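Local coordinates for protein peroxiredoxin 5 (Alvinella pompejana, PDB 2XHF) that probably reduces hydrogen peroxide and organic hydroperoxides as a thiol-dependent antioxidant peroxidase of the peroxiredoxin family, built on a thioredoxin-like fold, at residues A[120-125]-A[132-137]; A[18-23]-A[138-143]. All coordinates share one frame; numbering follows the deposited sequence.

Interaction 1 (A[120-125]-A[132-137])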
ATOM      1  N   THR A 120     -11.423 -16.084   2.263  1.00 22.77           N
ATOM      2  CA  THR A 120     -11.450 -15.420   0.967  1.00 23.56           C
ATOM      3  C   THR A 120     -10.050 -15.011   0.506  1.00 22.33           C
ATOM      4  O   THR A 120      -9.882 -14.077  -0.275  1.00 24.00           O
ATOM      5  CB  THR A 120     -12.349 -14.168   1.015  1.00 22.16           C
ATOM      6  OG1 THR A 120     -11.923 -13.319   2.080  1.00 26.61           O
ATOM      7  CG2 THR A 120     -13.802 -14.561   1.269  1.00 27.78           C
ATOM      8  N   GLU A 121      -9.041 -15.707   1.002  1.00 25.92           N
ATOM      9  CA  GLU A 121      -7.676 -15.473   0.564  1.00 24.93           C
ATOM     10  C   GLU A 121      -7.480 -15.754  -0.929  1.00 21.63           C
ATOM     11  O   GLU A 121      -7.962 -16.755  -1.476  1.00 29.47           O
ATOM     12  CB  GLU A 121      -6.716 -16.328   1.386  1.00 37.07           C
ATOM     13  CG  GLU A 121      -5.642 -15.548   2.088  1.00 41.94           C
ATOM     14  CD  GLU A 121      -4.677 -16.445   2.833  1.00 39.16           C
ATOM     15  OE1 GLU A 121      -3.564 -15.988   3.153  1.00 43.19           O
ATOM     16  OE2 GLU A 121      -5.046 -17.604   3.111  1.00 47.77           O
ATOM     17  N   LEU A 122      -6.722 -14.863  -1.551  1.00 21.01           N
ATOM     18  CA  LEU A 122      -6.300 -14.962  -2.932  1.00 25.29           C
ATOM     19  C   LEU A 122      -4.838 -15.382  -2.927  1.00 28.08           C
ATOM     20  O   LEU A 122      -4.064 -14.927  -2.080  1.00 27.18           O
ATOM     21  CB  LEU A 122      -6.430 -13.578  -3.554  1.00 30.62           C
ATOM     22  CG  LEU A 122      -6.493 -13.334  -5.043  1.00 33.32           C
ATOM     23  CD1 LEU A 122      -7.623 -14.113  -5.698  1.00 30.92           C
ATOM     24  CD2 LEU A 122      -6.716 -11.860  -5.234  1.00 27.63           C
ATOM     25  N   ASP A 123      -4.465 -16.243  -3.867  1.00 29.01           N
ATOM     26  CA  ASP A 123      -3.081 -16.654  -4.051  1.00 30.67           C
ATOM     27  C   ASP A 123      -2.387 -15.583  -4.897  1.00 24.12           C
ATOM     28  O   ASP A 123      -2.249 -15.745  -6.106  1.00 34.52           O
ATOM     29  CB  ASP A 123      -3.042 -18.007  -4.767  1.00 32.53           C
ATOM     30  CG  ASP A 123      -1.656 -18.609  -4.822  1.00 38.06           C
ATOM     31  OD1 ASP A 123      -0.691 -17.943  -4.397  1.00 38.46           O
ATOM     32  OD2 ASP A 123      -1.530 -19.755  -5.313  1.00 42.32           O
ATOM     33  N   SER A 124      -1.939 -14.502  -4.268  1.00 20.51           N
ATOM     34  CA  SER A 124      -1.460 -13.330  -5.008  1.00 18.91           C
ATOM     35  C   SER A 124      -0.032 -12.892  -4.684  1.00 20.16           C
ATOM     36  O   SER A 124       0.374 -11.809  -5.069  1.00 19.56           O
ATOM     37  CB  SER A 124      -2.416 -12.157  -4.781  1.00 18.64           C
ATOM     38  OG  SER A 124      -2.551 -11.844  -3.405  1.00 20.15           O
ATOM     39  N   SER A 125       0.701 -13.707  -3.937  1.00 21.46           N
ATOM     40  CA  SER A 125       2.033 -13.343  -3.455  1.00 20.16           C
ATOM     41  C   SER A 125       3.008 -12.991  -4.563  1.00 22.87           C
ATOM     42  O   SER A 125       3.830 -12.094  -4.405  1.00 21.37           O
ATOM     43  CB  SER A 125       2.611 -14.480  -2.619  1.00 32.73           C
ATOM     44  OG  SER A 125       2.026 -14.471  -1.331  1.00 42.60           O
ATOM     45  N   ARG A 132      -3.967 -11.416  -0.881  1.00 17.13           N
ATOM     46  CA  ARG A 132      -4.976 -10.398  -0.738  1.00 16.75           C
ATOM     47  C   ARG A 132      -6.315 -11.096  -0.660  1.00 19.81           C
ATOM     48  O   ARG A 132      -6.391 -12.313  -0.571  1.00 27.81           O
ATOM     49  CB  ARG A 132      -4.918  -9.445  -1.924  1.00 17.92           C
ATOM     50  CG  ARG A 132      -3.547  -8.775  -2.091  1.00 18.71           C
ATOM     51  CD  ARG A 132      -3.199  -7.879  -0.896  1.00 15.98           C
ATOM     52  NE  ARG A 132      -1.936  -7.161  -1.092  1.00 14.57           N
ATOM     53  CZ  ARG A 132      -1.801  -5.992  -1.709  1.00 14.99           C
ATOM     54  NH1 ARG A 132      -2.863  -5.329  -2.141  1.00 14.39           N
ATOM     55  NH2 ARG A 132      -0.604  -5.448  -1.848  1.00 16.68           N
ATOM     56  N   SER A 133      -7.379 -10.322  -0.672  1.00 17.39           N
ATOM     57  CA  SER A 133      -8.712 -10.897  -0.635  1.00 18.13           C
ATOM     58  C   SER A 133      -9.283 -11.041  -2.023  1.00 17.17           C
ATOM     59  O   SER A 133      -9.098 -10.162  -2.861  1.00 18.05           O
ATOM     60  CB  SER A 133      -9.641  -9.978   0.140  1.00 18.97           C
ATOM     61  OG  SER A 133     -10.928 -10.564   0.318  1.00 22.54           O
ATOM     62  N   ARG A 134     -10.041 -12.110  -2.229  1.00 18.84           N
ATOM     63  CA  ARG A 134     -10.927 -12.211  -3.372  1.00 20.23           C
ATOM     64  C   ARG A 134     -12.019 -11.182  -3.221  1.00 17.42           C
ATOM     65  O   ARG A 134     -12.270 -10.709  -2.113  1.00 18.17           O
ATOM     66  CB  ARG A 134     -11.591 -13.589  -3.426  1.00 26.44           C
ATOM     67  CG  ARG A 134     -10.619 -14.734  -3.590  1.00 40.14           C
ATOM     68  CD  ARG A 134     -11.322 -16.069  -3.787  1.00 50.75           C
ATOM     69  NE  ARG A 134     -10.402 -17.170  -3.524  1.00 56.62           N
ATOM     70  CZ  ARG A 134      -9.547 -17.682  -4.407  1.00 61.84           C
ATOM     71  NH1 ARG A 134      -9.484 -17.213  -5.651  1.00 66.93           N
ATOM     72  NH2 ARG A 134      -8.751 -18.679  -4.041  1.00 67.51           N
ATOM     73  N   ARG A 135     -12.696 -10.869  -4.320  1.00 20.83           N
ATOM     74  CA  ARG A 135     -13.768  -9.896  -4.322  1.00 19.97           C
ATOM     75  C   ARG A 135     -15.095 -10.524  -3.905  1.00 19.90           C
ATOM     76  O   ARG A 135     -15.501 -11.576  -4.434  1.00 25.53           O
ATOM     77  CB  ARG A 135     -13.907  -9.249  -5.705  1.00 21.86           C
ATOM     78  CG  ARG A 135     -12.713  -8.409  -6.129  1.00 29.05           C
ATOM     79  CD  ARG A 135     -13.006  -7.648  -7.398  1.00 47.03           C
ATOM     80  NE  ARG A 135     -12.770  -8.476  -8.573  1.00 58.56           N
ATOM     81  CZ  ARG A 135     -11.622  -8.517  -9.247  1.00 68.86           C
ATOM     82  NH1 ARG A 135     -10.592  -7.768  -8.878  1.00 69.40           N
ATOM     83  NH2 ARG A 135     -11.504  -9.310 -10.305  1.00 79.64           N
ATOM     84  N   TYR A 136     -15.751  -9.881  -2.945  1.00 18.52           N
ATOM     85  CA  TYR A 136     -17.106 -10.225  -2.545  1.00 17.73           C
ATOM     86  C   TYR A 136     -17.871  -8.962  -2.161  1.00 16.83           C
ATOM     87  O   TYR A 136     -17.299  -7.887  -1.966  1.00 15.32           O
ATOM     88  CB  TYR A 136     -17.112 -11.223  -1.381  1.00 19.01           C
ATOM     89  CG  TYR A 136     -16.355 -10.723  -0.175  1.00 17.31           C
ATOM     90  CD1 TYR A 136     -16.936  -9.824   0.698  1.00 18.50           C
ATOM     91  CD2 TYR A 136     -15.050 -11.124   0.073  1.00 18.62           C
ATOM     92  CE1 TYR A 136     -16.248  -9.341   1.792  1.00 16.58           C
ATOM     93  CE2 TYR A 136     -14.347 -10.635   1.169  1.00 17.23           C
ATOM     94  CZ  TYR A 136     -14.960  -9.753   2.021  1.00 17.69           C
ATOM     95  OH  TYR A 136     -14.272  -9.275   3.104  1.00 16.98           O
ATOM     96  N   ALA A 137     -19.180  -9.092  -2.041  1.00 17.69           N
ATOM     97  CA  ALA A 137     -20.029  -8.036  -1.489  1.00 15.80           C
ATOM     98  C   ALA A 137     -21.107  -8.720  -0.656  1.00 16.23           C
ATOM     99  O   ALA A 137     -21.748  -9.660  -1.122  1.00 21.91           O
ATOM    100  CB  ALA A 137     -20.644  -7.192  -2.582  1.00 18.02           C
TER
HETATM  101  O   HOH W   1     -10.118 -18.215  -1.027  1.00 38.32           O
HETATM  102  O   HOH W   2      -6.272 -17.899  -5.285  1.00 32.55           O

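Interaction 2 (A[18-23]-A[138-143])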
ATOM      1  N   ASP A  18     -24.649 -16.549   9.134  1.00 27.87           N
ATOM      2  CA  ASP A  18     -23.396 -16.564   9.877  1.00 25.60           C
ATOM      3  C   ASP A  18     -23.081 -15.184  10.465  1.00 23.96           C
ATOM      4  O   ASP A  18     -23.391 -14.152   9.861  1.00 25.10           O
ATOM      5  CB  ASP A  18     -22.227 -16.977   8.978  1.00 33.16           C
ATOM      6  CG  ASP A  18     -22.279 -18.440   8.570  1.00 32.92           C
ATOM      7  OD1 ASP A  18     -23.103 -19.195   9.124  1.00 37.96           O
ATOM      8  OD2 ASP A  18     -21.472 -18.830   7.702  1.00 38.10           O
ATOM      9  N   ILE A  19     -22.464 -15.179  11.642  1.00 23.61           N
ATOM     10  CA  ILE A  19     -21.892 -13.968  12.221  1.00 21.63           C
ATOM     11  C   ILE A  19     -20.525 -13.765  11.572  1.00 18.96           C
ATOM     12  O   ILE A  19     -19.723 -14.693  11.498  1.00 21.82           O
ATOM     13  CB  ILE A  19     -21.791 -14.094  13.772  1.00 22.45           C
ATOM     14  CG1 ILE A  19     -23.185 -14.332  14.374  1.00 21.79           C
ATOM     15  CG2 ILE A  19     -21.158 -12.866  14.368  1.00 22.76           C
ATOM     16  CD1 ILE A  19     -23.203 -14.499  15.855  1.00 30.48           C
ATOM     17  N   ILE A  20     -20.251 -12.565  11.077  1.00 18.87           N
ATOM     18  CA  ILE A  20     -18.935 -12.323  10.465  1.00 18.57           C
ATOM     19  C   ILE A  20     -17.817 -12.474  11.503  1.00 16.41           C
ATOM     20  O   ILE A  20     -18.038 -12.260  12.702  1.00 18.06           O
ATOM     21  CB  ILE A  20     -18.842 -10.925   9.769  1.00 15.92           C
ATOM     22  CG1 ILE A  20     -18.899  -9.772  10.801  1.00 15.66           C
ATOM     23  CG2 ILE A  20     -19.941 -10.774   8.695  1.00 20.62           C
ATOM     24  CD1 ILE A  20     -18.744  -8.375  10.179  1.00 16.19           C
ATOM     25  N   PRO A  21     -16.604 -12.842  11.049  1.00 17.02           N
ATOM     26  CA  PRO A  21     -15.481 -12.978  11.986  1.00 17.35           C
ATOM     27  C   PRO A  21     -15.279 -11.714  12.803  1.00 15.02           C
ATOM     28  O   PRO A  21     -15.306 -10.609  12.272  1.00 19.88           O
ATOM     29  CB  PRO A  21     -14.280 -13.216  11.062  1.00 20.79           C
ATOM     30  CG  PRO A  21     -14.873 -13.845   9.856  1.00 22.98           C
ATOM     31  CD  PRO A  21     -16.209 -13.175   9.670  1.00 19.78           C
ATOM     32  N   ASP A  22     -15.062 -11.921  14.094  1.00 16.40           N
ATOM     33  CA  ASP A  22     -14.942 -10.874  15.082  1.00 18.33           C
ATOM     34  C   ASP A  22     -13.451 -10.586  15.226  1.00 20.97           C
ATOM     35  O   ASP A  22     -12.809 -11.043  16.160  1.00 26.01           O
ATOM     36  CB  ASP A  22     -15.550 -11.423  16.392  1.00 28.35           C
ATOM     37  CG  ASP A  22     -15.742 -10.382  17.477  1.00 26.61           C
ATOM     38  OD1 ASP A  22     -15.544  -9.163  17.247  1.00 27.86           O
ATOM     39  OD2 ASP A  22     -16.143 -10.828  18.592  1.00 32.89           O
ATOM     40  N   VAL A  23     -12.888  -9.853  14.273  1.00 18.75           N
ATOM     41  CA  VAL A  23     -11.463  -9.545  14.316  1.00 18.22           C
ATOM     42  C   VAL A  23     -11.226  -8.047  14.215  1.00 15.48           C
ATOM     43  O   VAL A  23     -12.102  -7.290  13.790  1.00 17.38           O
ATOM     44  CB  VAL A  23     -10.678 -10.261  13.217  1.00 27.30           C
ATOM     45  CG1 VAL A  23     -11.077 -11.733  13.113  1.00 32.27           C
ATOM     46  CG2 VAL A  23     -10.887  -9.583  11.945  1.00 32.58           C
ATOM     47  N   MET A 138     -21.303  -8.246   0.570  1.00 17.48           N
ATOM     48  CA  MET A 138     -22.257  -8.848   1.472  1.00 15.55           C
ATOM     49  C   MET A 138     -23.142  -7.804   2.083  1.00 15.43           C
ATOM     50  O   MET A 138     -22.709  -6.679   2.349  1.00 16.83           O
ATOM     51  CB  MET A 138     -21.514  -9.578   2.590  1.00 19.77           C
ATOM     52  CG  MET A 138     -20.706 -10.772   2.072  1.00 25.71           C
ATOM     53  SD  MET A 138     -19.857 -11.683   3.371  1.00 32.73           S
ATOM     54  CE  MET A 138     -19.593 -10.333   4.482  1.00 27.96           C
ATOM     55  N   LEU A 139     -24.383  -8.201   2.325  1.00 15.32           N
ATOM     56  CA  LEU A 139     -25.290  -7.420   3.138  1.00 15.70           C
ATOM     57  C   LEU A 139     -25.182  -7.940   4.567  1.00 15.80           C
ATOM     58  O   LEU A 139     -25.220  -9.150   4.806  1.00 15.77           O
ATOM     59  CB  LEU A 139     -26.715  -7.582   2.640  1.00 16.57           C
ATOM     60  CG  LEU A 139     -26.990  -7.134   1.217  1.00 16.43           C
ATOM     61  CD1 LEU A 139     -28.505  -7.232   0.952  1.00 21.64           C
ATOM     62  CD2 LEU A 139     -26.494  -5.741   0.966  1.00 18.67           C
ATOM     63  N   ILE A 140     -25.062  -7.016   5.512  1.00 16.67           N
ATOM     64  CA  ILE A 140     -24.879  -7.348   6.900  1.00 15.26           C
ATOM     65  C   ILE A 140     -26.029  -6.733   7.704  1.00 16.00           C
ATOM     66  O   ILE A 140     -26.517  -5.663   7.400  1.00 16.64           O
ATOM     67  CB  ILE A 140     -23.565  -6.753   7.419  1.00 16.09           C
ATOM     68  CG1 ILE A 140     -22.365  -7.080   6.508  1.00 24.96           C
ATOM     69  CG2 ILE A 140     -23.308  -7.181   8.865  1.00 16.71           C
ATOM     70  CD1 ILE A 140     -22.040  -8.508   6.407  1.00 26.43           C
ATOM     71  N   ASP A 141     -26.460  -7.430   8.744  1.00 16.11           N
ATOM     72  CA  ASP A 141     -27.466  -6.928   9.678  1.00 19.26           C
ATOM     73  C   ASP A 141     -27.017  -7.318  11.083  1.00 15.50           C
ATOM     74  O   ASP A 141     -27.012  -8.496  11.421  1.00 17.80           O
ATOM     75  CB  ASP A 141     -28.830  -7.536   9.334  1.00 18.93           C
ATOM     76  CG  ASP A 141     -29.967  -7.012  10.205  1.00 25.40           C
ATOM     77  OD1 ASP A 141     -29.717  -6.523  11.321  1.00 28.43           O
ATOM     78  OD2 ASP A 141     -31.128  -7.085   9.731  1.00 29.89           O
ATOM     79  N   ASP A 142     -26.561  -6.342  11.862  1.00 16.25           N
ATOM     80  CA  ASP A 142     -26.121  -6.608  13.242  1.00 17.46           C
ATOM     81  C   ASP A 142     -25.090  -7.718  13.236  1.00 17.21           C
ATOM     82  O   ASP A 142     -25.133  -8.635  14.047  1.00 17.09           O
ATOM     83  CB  ASP A 142     -27.302  -6.994  14.141  1.00 18.37           C
ATOM     84  CG  ASP A 142     -26.919  -7.104  15.604  1.00 22.04           C
ATOM     85  OD1 ASP A 142     -26.037  -6.340  16.049  1.00 19.43           O
ATOM     86  OD2 ASP A 142     -27.505  -7.970  16.306  1.00 22.99           O
ATOM     87  N   ASN A 143     -24.147  -7.594  12.314  1.00 16.52           N
ATOM     88  CA  ASN A 143     -23.009  -8.501  12.156  1.00 14.92           C
ATOM     89  C   ASN A 143     -23.301  -9.893  11.632  1.00 16.81           C
ATOM     90  O   ASN A 143     -22.396 -10.723  11.543  1.00 18.56           O
ATOM     91  CB  ASN A 143     -22.150  -8.511  13.418  1.00 16.45           C
ATOM     92  CG  ASN A 143     -21.499  -7.193  13.622  1.00 14.40           C
ATOM     93  OD1 ASN A 143     -20.855  -6.692  12.706  1.00 15.91           O
ATOM     94  ND2 ASN A 143     -21.677  -6.590  14.796  1.00 15.74           N
TER

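Interaction 1 (A[120-125]-A[132-137])
The extended side chain of Arg-134 passes Thr-120 and Glu-121 and crosses Leu-122 at a slant. CB starts 3.6 Å from Thr-120 O; CG comes 3.7 Å from Leu-122 CD1, and CD passes beside the Glu-121 carbonyl oxygen. NE donates to water 1 at 2.7 Å; this water lies at the guanidinium edge, in plane, and itself donates to Glu-121 O. The same carbonyl is close to NE, but the angle is too poor for a direct bond. One guanidinium face lies over Leu-122 CA. NH1 ends 3.6 Å from Leu-122 CD1, while NH2 makes a weak bond to water 2, which also accepts from Asp-123 N.

Between the backbones, Glu-121 and Ser-133 form a single beta bridge. Arg-134 N donates to Thr-120 O (2.8 Å, 173°), and Leu-122 N to Arg-132 O (2.8 Å), closing the excursion through helix 125-128 just before strand 136-141 of the thioredoxin-like sheet. The buried Ser-133 O, against which Leu-122 CD2 rests, has no polar partner.

At one end, Ser-124 OG stands between its backbone N and carbonyl carbon (chi1 58°), which lets it accept from Arg-132 N at 2.9 Å while also bonding Asn-130 O. Replacing Ser-124 by alanine would probably leave both Arg-132 N and Asn-130 O without this shared mate. The Arg-132 guanidinium leads away from the contact: NE bonds Asn-130 OD1, NH1 bonds Val-51 O, and NH2 forms a salt bridge with Asp-87 of the second subunit. At the other end, Thr-120 CG2 meets Tyr-136 CD2 at 3.8 Å, the two side chains crossing at about a right angle.

Interaction 2 (A[18-23]-A[138-143])
Ile-20 and Asn-143 carry the close-packed half of this contact, and the evidence is a straight backbone bond with aliphatic carbons set around it. Ile-20 N donates to Asn-143 O at 2.9 Å with an N-H...O angle of 166°, and the donor sits nearly on the line of the carbonyl. Ile-19 CA approaches Asn-143 O at 3.4 Å, so the same oxygen has one hydrogen bond and one CA-H...O contact, from neighbouring residues.

The two branches of Ile-20 then part. With CG1 placed between the backbone N and the carbonyl carbon (chi1 67°), the longer branch crosses the Asn-143 side chain at a slant, its CD1 lying 3.7 Å from Asn-143 OD1. The CG2 branch instead faces the strand: it meets Ile-140 CD1 at 3.8 Å, the isoleucines lying roughly perpendicular, and reaches Met-138 CE only at a more relaxed 4.3 Å.

Ile-19 marks the open side. It is solvent-exposed, and its nearest side-chain approach is CG2 to Asn-143 O at 3.8 Å, with little surface covered.

The amide nitrogen of Asn-143 is fixed by His-37 O, and His-37 NE2 in turn bonds Ile-20 O, so the N-terminus of helix 37-40 links both segments. Phe-40 of that helix touches Ile-140 and Asn-143, while Ile-145 of strand 144-150 touches Ile-20 and Met-138; Pro-21, turned from the strand, packs on helix 113-118.

From the N terminus, the chain first supplies residues 18-23, ahead of strand 24-26. Residues 138-143 come back to them much later, so interaction 2 closes a long loop of 114 intervening residues that takes in strands 44-49, 79-84 and 105-108 of the mixed sheet. Interaction 1 is nested inside that loop: 120-125, after helix 113-118, meets 132-137 across six residues, three of them in helix 125-128. The second segments adjoin, so strand 136-141 serves both contacts, whose centres lie about 18 Å apart. Interaction 1 ties the loop after helix 113-118 to the strand's approach, and interaction 2 ties the loop before strand 24-26 to the later part of that strand and the turn that follows it.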